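Long-range contacts in UDP-N-acetylglucosamine 2-epimerase (Listeria monocytogenes, PDB 3OT5), which probably interconverts UDP-N-acetylglucosamine and UDP-N-acetylmannosamine by inverting the configuration at carbon 2 of the sugar: residues V248-E253 / L278-I284; S302-D308 / V321-R327. All blocks are in the same frame, centred on the assembly; numbering follows the deposited sequence.

Contact 1. Residues V248-E253 / L278-I284; sequences VREIVE and LGGHERI
The guanidinium of Arg249 has His281 CD2 over the centre of one face, 4.1 Å above its plane, the guanidinium and imidazole planes 69° apart. At its edge lies Gly279 O, which takes a bent hydrogen bond from Arg249 NH1 (3.2 Å). Arg249 NE donates to Glu253 OE2 at 2.7 Å in a salt bridge one helical turn along, so the group is gripped at two corners. The second guanidinium, that of Arg283, holds Val252 O at its edge: NH1 and NH2 both donate to this single oxygen, at 2.9 and 2.7 Å, while Val252 CG1 sits over a face. With CG1 of Val252 anti to the backbone N (chi1 169°), this methyl also reaches His281 CE1 (3.6 Å). Glu282 OE1 lies over one face of the imidazole, toward the rim, and Arg283 N donates to ND1 within the type I turn His281-Ile284. Beside these polar groups, Val248 CG2 meets Leu278 CD2 at 3.8 Å. This is a helix-to-loop contact at the edge of the Rossmann-like alpha/beta domain, fastening helix 240-254 to the loop between helix 268-278 and edge strand 284-287; Val248, Val252 and Ile284 all rest on Leu260 of strand 258-263.

Contact 2. Residues S302-D308 / V321-R327; sequences SYLVFTD and VPVLVLR
Val305 and Val323 stand side by side and point the same way, as do Phe306 and Leu324: these are in-register pairs of two parallel strands, 304-307 and 323-325, the beta-strands of a beta-alpha-beta unit in a Rossmann-like domain, with helix 310-315 in the crossover. Four backbone hydrogen bonds zip them together, alternating in direction, from Val305 N to Pro322 O at one end to Leu326 N and Thr307 O at the other. On the side of the sheet that carries Phe306 and Leu324, the ring's CE1 comes 3.3 Å from Leu324 CD1, and CD1 of the ring lies 3.7 Å from Leu326 CD2; both methyls approach obliquely. Phe306 has CG anti to its carbonyl carbon (chi1 -73°), which lays the ring alongside Leu324; Phe306 packs on Ala355 and Leu324 on Leu358, both of helix 348-360. The opposite face of the sheet carries Val305, Val323, Thr307 and Val325. There Thr307 CG2 crosses to Val323 CG1 at 3.8 Å, and its OG1 turns to Thr230 and Ser309 N. Just past the C-terminal end of strand 304-307, Asp308 OD1 takes His232 N and OD2 takes Arg233 N, tying this end to the loop after strand 225-229. Val305 holds CG1 between its backbone N and carbonyl carbon (chi1 53°), and this methyl presses on Val323 CG2 at 3.5 Å, closer than two methyl carbons normally settle.

Overall arrangement
Both contacts lie in the domain built on the six-stranded parallel sheet; contact 2 is within the sheet, contact 1 packs a helix beside its edge. Contact 2 joins two adjacent inner strands, is buried almost throughout, and relies on backbone hydrogen bonds with aliphatic packing on both faces, joined by Phe306 on one. Contact 1 is partly buried, its centre about 29 Å from the centre of the chain, against about 15 Å for contact 2; there arginine side chains reach backbone carbonyls beside a small apolar cluster. The two contacts nevertheless touch directly: Ile251 CD1 of helix 240-254 packs on Phe306 CZ at 3.7 Å, so that helix links the edge-strand loop to the central strand 302-307.

Contact 1. Residues V248-E253 / L278-I284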
ATOM      1  N   VAL A 248       1.664 -15.675  20.218  1.00 50.53           N
ATOM      2  CA  VAL A 248       0.252 -15.346  20.045  1.00 50.16           C
ATOM      3  C   VAL A 248      -0.660 -16.397  20.697  1.00 51.88           C
ATOM      4  O   VAL A 248      -1.711 -16.066  21.235  1.00 52.66           O
ATOM      5  CB  VAL A 248      -0.105 -15.078  18.554  1.00 49.07           C
ATOM      6  CG1 VAL A 248       0.593 -13.809  18.072  1.00 49.41           C
ATOM      7  CG2 VAL A 248       0.270 -16.258  17.667  1.00 47.42           C
ATOM      8  N   ARG A 249      -0.254 -17.660  20.658  1.00 53.54           N
ATOM      9  CA  ARG A 249      -1.007 -18.716  21.323  1.00 54.72           C
ATOM     10  C   ARG A 249      -1.136 -18.328  22.791  1.00 55.85           C
ATOM     11  O   ARG A 249      -2.227 -18.337  23.365  1.00 55.97           O
ATOM     12  CB  ARG A 249      -0.250 -20.036  21.231  1.00 55.80           C
ATOM     13  CG  ARG A 249      -0.840 -21.196  22.018  1.00 59.99           C
ATOM     14  CD  ARG A 249      -2.092 -21.797  21.391  1.00 62.04           C
ATOM     15  NE  ARG A 249      -2.592 -22.905  22.207  1.00 64.13           N
ATOM     16  CZ  ARG A 249      -3.427 -23.857  21.794  1.00 64.90           C
ATOM     17  NH1 ARG A 249      -3.834 -23.905  20.534  1.00 65.85           N
ATOM     18  NH2 ARG A 249      -3.811 -24.807  22.639  1.00 67.02           N
ATOM     19  N   GLU A 250      -0.003 -17.978  23.386  1.00 56.27           N
ATOM     20  CA  GLU A 250       0.046 -17.593  24.795  1.00 58.47           C
ATOM     21  C   GLU A 250      -0.755 -16.313  25.090  1.00 56.90           C
ATOM     22  O   GLU A 250      -1.345 -16.186  26.166  1.00 58.98           O
ATOM     23  CB  GLU A 250       1.507 -17.472  25.262  1.00 59.58           C
ATOM     24  CG  GLU A 250       1.658 -17.209  26.749  1.00 66.09           C
ATOM     25  CD  GLU A 250       3.100 -17.321  27.245  1.00 72.44           C
ATOM     26  OE1 GLU A 250       3.378 -16.840  28.366  1.00 74.96           O
ATOM     27  OE2 GLU A 250       3.951 -17.888  26.520  1.00 75.70           O
ATOM     28  N   ILE A 251      -0.775 -15.374  24.147  1.00 54.87           N
ATOM     29  CA  ILE A 251      -1.540 -14.137  24.310  1.00 54.14           C
ATOM     30  C   ILE A 251      -3.018 -14.521  24.377  1.00 54.67           C
ATOM     31  O   ILE A 251      -3.758 -14.079  25.272  1.00 55.05           O
ATOM     32  CB  ILE A 251      -1.310 -13.142  23.134  1.00 52.73           C
ATOM     33  CG1 ILE A 251       0.140 -12.653  23.095  1.00 51.14           C
ATOM     34  CG2 ILE A 251      -2.215 -11.934  23.259  1.00 50.70           C
ATOM     35  CD1 ILE A 251       0.477 -11.831  21.842  1.00 44.70           C
ATOM     36  N   VAL A 252      -3.433 -15.370  23.439  1.00 53.13           N
ATOM     37  CA  VAL A 252      -4.814 -15.839  23.375  1.00 54.25           C
ATOM     38  C   VAL A 252      -5.230 -16.609  24.633  1.00 56.92           C
ATOM     39  O   VAL A 252      -6.319 -16.384  25.158  1.00 58.36           O
ATOM     40  CB  VAL A 252      -5.058 -16.700  22.124  1.00 53.02           C
ATOM     41  CG1 VAL A 252      -6.420 -17.396  22.198  1.00 52.54           C
ATOM     42  CG2 VAL A 252      -4.936 -15.841  20.882  1.00 50.73           C
ATOM     43  N   GLU A 253      -4.371 -17.501  25.120  1.00 58.91           N
ATOM     44  CA  GLU A 253      -4.689 -18.272  26.335  1.00 62.20           C
ATOM     45  C   GLU A 253      -4.738 -17.399  27.590  1.00 63.75           C
ATOM     46  O   GLU A 253      -5.553 -17.627  28.475  1.00 66.23           O
ATOM     47  CB  GLU A 253      -3.682 -19.407  26.554  1.00 63.10           C
ATOM     48  CG  GLU A 253      -3.712 -20.490  25.483  1.00 63.80           C
ATOM     49  CD  GLU A 253      -2.741 -21.626  25.761  1.00 70.09           C
ATOM     50  OE1 GLU A 253      -2.253 -21.748  26.912  1.00 75.18           O
ATOM     51  OE2 GLU A 253      -2.477 -22.417  24.829  1.00 71.84           O
ATOM     52  N   LEU A 278      -1.081 -23.378  16.812  1.00 53.54           N
ATOM     53  CA  LEU A 278      -2.302 -22.593  16.874  1.00 53.15           C
ATOM     54  C   LEU A 278      -3.577 -23.371  16.597  1.00 53.40           C
ATOM     55  O   LEU A 278      -4.668 -22.822  16.719  1.00 53.63           O
ATOM     56  CB  LEU A 278      -2.205 -21.441  15.875  1.00 51.13           C
ATOM     57  CG  LEU A 278      -1.001 -20.527  16.084  1.00 50.52           C
ATOM     58  CD1 LEU A 278      -0.915 -19.526  14.948  1.00 48.40           C
ATOM     59  CD2 LEU A 278      -1.081 -19.833  17.441  1.00 48.57           C
ATOM     60  N   GLY A 279      -3.448 -24.631  16.206  1.00 54.45           N
ATOM     61  CA  GLY A 279      -4.617 -25.437  15.890  1.00 55.57           C
ATOM     62  C   GLY A 279      -5.395 -25.870  17.110  1.00 56.19           C
ATOM     63  O   GLY A 279      -4.892 -25.849  18.227  1.00 57.27           O
ATOM     64  N   GLY A 280      -6.646 -26.227  16.886  1.00 57.51           N
ATOM     65  CA  GLY A 280      -7.519 -26.709  17.945  1.00 59.65           C
ATOM     66  C   GLY A 280      -7.873 -25.745  19.059  1.00 59.45           C
ATOM     67  O   GLY A 280      -8.064 -26.172  20.193  1.00 62.23           O
ATOM     68  N   HIS A 281      -7.941 -24.447  18.771  1.00 57.59           N
ATOM     69  CA  HIS A 281      -8.336 -23.493  19.807  1.00 56.61           C
ATOM     70  C   HIS A 281      -9.523 -22.710  19.266  1.00 56.92           C
ATOM     71  O   HIS A 281      -9.457 -22.123  18.180  1.00 53.80           O
ATOM     72  CB  HIS A 281      -7.205 -22.558  20.217  1.00 55.21           C
ATOM     73  CG  HIS A 281      -7.458 -21.856  21.517  1.00 55.48           C
ATOM     74  ND1 HIS A 281      -8.234 -20.719  21.621  1.00 55.08           N
ATOM     75  CD2 HIS A 281      -7.047 -22.143  22.776  1.00 56.08           C
ATOM     76  CE1 HIS A 281      -8.289 -20.339  22.885  1.00 55.28           C
ATOM     77  NE2 HIS A 281      -7.580 -21.188  23.606  1.00 54.57           N
ATOM     78  N   GLU A 282     -10.612 -22.719  20.027  1.00 59.04           N
ATOM     79  CA  GLU A 282     -11.842 -22.038  19.628  1.00 60.34           C
ATOM     80  C   GLU A 282     -11.694 -20.537  19.344  1.00 58.34           C
ATOM     81  O   GLU A 282     -12.477 -19.983  18.583  1.00 57.85           O
ATOM     82  CB  GLU A 282     -12.964 -22.270  20.658  1.00 63.41           C
ATOM     83  CG  GLU A 282     -12.672 -21.837  22.111  1.00 68.17           C
ATOM     84  CD  GLU A 282     -11.734 -22.780  22.896  1.00 70.86           C
ATOM     85  OE1 GLU A 282     -11.459 -22.476  24.081  1.00 73.69           O
ATOM     86  OE2 GLU A 282     -11.284 -23.816  22.351  1.00 71.02           O
ATOM     87  N   ARG A 283     -10.699 -19.888  19.943  1.00 57.22           N
ATOM     88  CA  ARG A 283     -10.493 -18.452  19.741  1.00 55.87           C
ATOM     89  C   ARG A 283      -9.353 -18.115  18.769  1.00 53.76           C
ATOM     90  O   ARG A 283      -8.961 -16.956  18.640  1.00 51.32           O
ATOM     91  CB  ARG A 283     -10.328 -17.738  21.092  1.00 57.46           C
ATOM     92  CG  ARG A 283     -11.613 -17.791  21.908  1.00 60.04           C
ATOM     93  CD  ARG A 283     -11.543 -17.090  23.258  1.00 62.85           C
ATOM     94  NE  ARG A 283     -10.553 -17.689  24.154  1.00 62.29           N
ATOM     95  CZ  ARG A 283      -9.344 -17.194  24.417  1.00 59.40           C
ATOM     96  NH1 ARG A 283      -8.937 -16.044  23.893  1.00 57.35           N
ATOM     97  NH2 ARG A 283      -8.549 -17.850  25.249  1.00 59.56           N
ATOM     98  N   ILE A 284      -8.838 -19.130  18.078  1.00 53.00           N
ATOM     99  CA  ILE A 284      -7.796 -18.917  17.092  1.00 51.64           C
ATOM    100  C   ILE A 284      -8.329 -19.438  15.761  1.00 52.13           C
ATOM    101  O   ILE A 284      -8.736 -20.596  15.653  1.00 53.33           O
ATOM    102  CB  ILE A 284      -6.485 -19.615  17.450  1.00 51.44           C
ATOM    103  CG1 ILE A 284      -6.032 -19.222  18.863  1.00 52.01           C
ATOM    104  CG2 ILE A 284      -5.428 -19.240  16.437  1.00 48.60           C
ATOM    105  CD1 ILE A 284      -4.679 -19.828  19.267  1.00 50.08           C
TER

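Contact 2. Residues S302-D308 / V321-R327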
ATOM      1  N   SER A 302     -10.349  -5.053  13.756  1.00 54.56           N
ATOM      2  CA  SER A 302      -9.237  -5.527  14.572  1.00 51.89           C
ATOM      3  C   SER A 302      -8.884  -4.565  15.711  1.00 51.95           C
ATOM      4  O   SER A 302      -9.035  -3.348  15.588  1.00 51.68           O
ATOM      5  CB  SER A 302      -8.014  -5.758  13.690  1.00 50.20           C
ATOM      6  OG  SER A 302      -8.313  -6.698  12.670  1.00 48.41           O
ATOM      7  N   TYR A 303      -8.434  -5.134  16.823  1.00 50.21           N
ATOM      8  CA  TYR A 303      -8.033  -4.362  17.981  1.00 50.35           C
ATOM      9  C   TYR A 303      -6.555  -4.047  17.808  1.00 48.50           C
ATOM     10  O   TYR A 303      -6.090  -2.975  18.183  1.00 49.40           O
ATOM     11  CB  TYR A 303      -8.279  -5.159  19.265  1.00 51.86           C
ATOM     12  CG  TYR A 303      -8.024  -4.411  20.552  1.00 52.47           C
ATOM     13  CD1 TYR A 303      -8.996  -3.582  21.103  1.00 54.08           C
ATOM     14  CD2 TYR A 303      -6.826  -4.566  21.249  1.00 55.71           C
ATOM     15  CE1 TYR A 303      -8.774  -2.900  22.306  1.00 53.28           C
ATOM     16  CE2 TYR A 303      -6.595  -3.891  22.456  1.00 54.53           C
ATOM     17  CZ  TYR A 303      -7.572  -3.055  22.972  1.00 54.87           C
ATOM     18  OH  TYR A 303      -7.344  -2.387  24.161  1.00 61.49           O
ATOM     19  N   LEU A 304      -5.811  -4.988  17.242  1.00 45.15           N
ATOM     20  CA  LEU A 304      -4.398  -4.766  17.006  1.00 44.24           C
ATOM     21  C   LEU A 304      -3.957  -5.753  15.940  1.00 42.68           C
ATOM     22  O   LEU A 304      -4.613  -6.769  15.691  1.00 42.40           O
ATOM     23  CB  LEU A 304      -3.568  -4.901  18.300  1.00 45.74           C
ATOM     24  CG  LEU A 304      -3.196  -6.291  18.815  1.00 44.83           C
ATOM     25  CD1 LEU A 304      -2.061  -6.816  17.964  1.00 43.14           C
ATOM     26  CD2 LEU A 304      -2.753  -6.275  20.270  1.00 48.36           C
ATOM     27  N   VAL A 305      -2.855  -5.440  15.287  1.00 42.84           N
ATOM     28  CA  VAL A 305      -2.351  -6.296  14.231  1.00 41.90           C
ATOM     29  C   VAL A 305      -0.857  -6.457  14.344  1.00 41.10           C
ATOM     30  O   VAL A 305      -0.148  -5.504  14.659  1.00 43.00           O
ATOM     31  CB  VAL A 305      -2.713  -5.724  12.828  1.00 41.06           C
ATOM     32  CG1 VAL A 305      -2.275  -4.292  12.706  1.00 44.01           C
ATOM     33  CG2 VAL A 305      -2.087  -6.578  11.686  1.00 44.13           C
ATOM     34  N   PHE A 306      -0.400  -7.686  14.147  1.00 41.46           N
ATOM     35  CA  PHE A 306       1.012  -8.029  14.125  1.00 41.20           C
ATOM     36  C   PHE A 306       1.322  -8.254  12.676  1.00 40.08           C
ATOM     37  O   PHE A 306       0.663  -9.053  12.052  1.00 39.22           O
ATOM     38  CB  PHE A 306       1.319  -9.362  14.805  1.00 41.80           C
ATOM     39  CG  PHE A 306       1.226  -9.351  16.303  1.00 45.02           C
ATOM     40  CD1 PHE A 306       2.287  -8.884  17.068  1.00 47.59           C
ATOM     41  CD2 PHE A 306       0.129  -9.911  16.952  1.00 45.98           C
ATOM     42  CE1 PHE A 306       2.226  -8.917  18.468  1.00 51.66           C
ATOM     43  CE2 PHE A 306       0.060  -9.950  18.336  1.00 47.39           C
ATOM     44  CZ  PHE A 306       1.109  -9.447  19.097  1.00 51.09           C
ATOM     45  N   THR A 307       2.351  -7.607  12.146  1.00 40.23           N
ATOM     46  CA  THR A 307       2.673  -7.794  10.757  1.00 39.30           C
ATOM     47  C   THR A 307       4.091  -7.414  10.452  1.00 39.54           C
ATOM     48  O   THR A 307       4.761  -6.751  11.244  1.00 40.20           O
ATOM     49  CB  THR A 307       1.767  -6.891   9.860  1.00 39.23           C
ATOM     50  OG1 THR A 307       1.851  -7.293   8.485  1.00 39.94           O
ATOM     51  CG2 THR A 307       2.166  -5.442   9.991  1.00 35.66           C
ATOM     52  N   ASP A 308       4.567  -7.908   9.323  1.00 39.49           N
ATOM     53  CA  ASP A 308       5.862  -7.524   8.818  1.00 41.51           C
ATOM     54  C   ASP A 308       5.620  -6.918   7.419  1.00 41.85           C
ATOM     55  O   ASP A 308       6.559  -6.704   6.648  1.00 42.20           O
ATOM     56  CB  ASP A 308       6.832  -8.697   8.779  1.00 42.90           C
ATOM     57  CG  ASP A 308       6.405  -9.786   7.828  1.00 44.37           C
ATOM     58  OD1 ASP A 308       5.397  -9.608   7.111  1.00 44.39           O
ATOM     59  OD2 ASP A 308       7.099 -10.825   7.787  1.00 47.21           O
ATOM     60  N   VAL A 321      -5.946   1.271  13.726  1.00 47.99           N
ATOM     61  CA  VAL A 321      -5.558  -0.001  14.340  1.00 45.28           C
ATOM     62  C   VAL A 321      -4.082   0.004  14.715  1.00 45.22           C
ATOM     63  O   VAL A 321      -3.231   0.165  13.860  1.00 44.01           O
ATOM     64  CB  VAL A 321      -5.830  -1.207  13.395  1.00 44.57           C
ATOM     65  CG1 VAL A 321      -5.439  -2.527  14.065  1.00 39.67           C
ATOM     66  CG2 VAL A 321      -7.307  -1.236  12.979  1.00 42.58           C
ATOM     67  N   PRO A 322      -3.772  -0.136  16.018  1.00 47.13           N
ATOM     68  CA  PRO A 322      -2.383  -0.185  16.440  1.00 46.26           C
ATOM     69  C   PRO A 322      -1.666  -1.334  15.748  1.00 43.98           C
ATOM     70  O   PRO A 322      -2.231  -2.434  15.635  1.00 41.87           O
ATOM     71  CB  PRO A 322      -2.489  -0.475  17.943  1.00 47.82           C
ATOM     72  CG  PRO A 322      -3.763   0.114  18.344  1.00 49.72           C
ATOM     73  CD  PRO A 322      -4.687  -0.130  17.172  1.00 48.66           C
ATOM     74  N   VAL A 323      -0.435  -1.087  15.301  1.00 43.06           N
ATOM     75  CA  VAL A 323       0.347  -2.106  14.622  1.00 41.85           C
ATOM     76  C   VAL A 323       1.643  -2.476  15.358  1.00 43.47           C
ATOM     77  O   VAL A 323       2.432  -1.608  15.715  1.00 44.91           O
ATOM     78  CB  VAL A 323       0.722  -1.639  13.186  1.00 41.20           C
ATOM     79  CG1 VAL A 323       1.558  -2.677  12.489  1.00 37.72           C
ATOM     80  CG2 VAL A 323      -0.526  -1.319  12.372  1.00 38.03           C
ATOM     81  N   LEU A 324       1.843  -3.771  15.602  1.00 44.18           N
ATOM     82  CA  LEU A 324       3.078  -4.272  16.218  1.00 44.35           C
ATOM     83  C   LEU A 324       3.843  -4.899  15.055  1.00 43.01           C
ATOM     84  O   LEU A 324       3.393  -5.880  14.455  1.00 42.35           O
ATOM     85  CB  LEU A 324       2.805  -5.275  17.337  1.00 45.52           C
ATOM     86  CG  LEU A 324       2.047  -4.732  18.564  1.00 45.95           C
ATOM     87  CD1 LEU A 324       1.895  -5.812  19.632  1.00 43.94           C
ATOM     88  CD2 LEU A 324       2.755  -3.522  19.148  1.00 49.15           C
ATOM     89  N   VAL A 325       4.986  -4.307  14.717  1.00 43.23           N
ATOM     90  CA  VAL A 325       5.772  -4.752  13.562  1.00 42.31           C
ATOM     91  C   VAL A 325       6.779  -5.845  13.896  1.00 43.25           C
ATOM     92  O   VAL A 325       7.673  -5.649  14.703  1.00 44.20           O
ATOM     93  CB  VAL A 325       6.448  -3.555  12.886  1.00 42.89           C
ATOM     94  CG1 VAL A 325       7.247  -3.999  11.647  1.00 41.43           C
ATOM     95  CG2 VAL A 325       5.376  -2.527  12.495  1.00 39.76           C
ATOM     96  N   LEU A 326       6.611  -6.993  13.244  1.00 43.35           N
ATOM     97  CA  LEU A 326       7.454  -8.170  13.462  1.00 45.40           C
ATOM     98  C   LEU A 326       8.731  -8.083  12.643  1.00 46.88           C
ATOM     99  O   LEU A 326       8.960  -8.896  11.741  1.00 45.42           O
ATOM    100  CB  LEU A 326       6.676  -9.432  13.092  1.00 43.98           C
ATOM    101  CG  LEU A 326       5.323  -9.578  13.793  1.00 44.87           C
ATOM    102  CD1 LEU A 326       4.610 -10.866  13.371  1.00 44.13           C
ATOM    103  CD2 LEU A 326       5.466  -9.485  15.294  1.00 41.89           C
ATOM    104  N   ARG A 327       9.554  -7.082  12.952  1.00 49.07           N
ATOM    105  CA  ARG A 327      10.806  -6.862  12.231  1.00 52.45           C
ATOM    106  C   ARG A 327      11.879  -6.248  13.109  1.00 54.94           C
ATOM    107  O   ARG A 327      11.587  -5.563  14.086  1.00 54.48           O
ATOM    108  CB  ARG A 327      10.605  -5.907  11.045  1.00 51.75           C
ATOM    109  CG  ARG A 327       9.566  -6.316  10.034  1.00 53.87           C
ATOM    110  CD  ARG A 327       9.689  -5.475   8.797  1.00 55.80           C
ATOM    111  NE  ARG A 327      10.996  -5.684   8.186  1.00 61.17           N
ATOM    112  CZ  ARG A 327      11.453  -5.014   7.134  1.00 64.32           C
ATOM    113  NH1 ARG A 327      10.712  -4.072   6.556  1.00 65.01           N
ATOM    114  NH2 ARG A 327      12.661  -5.286   6.661  1.00 65.29           N
TER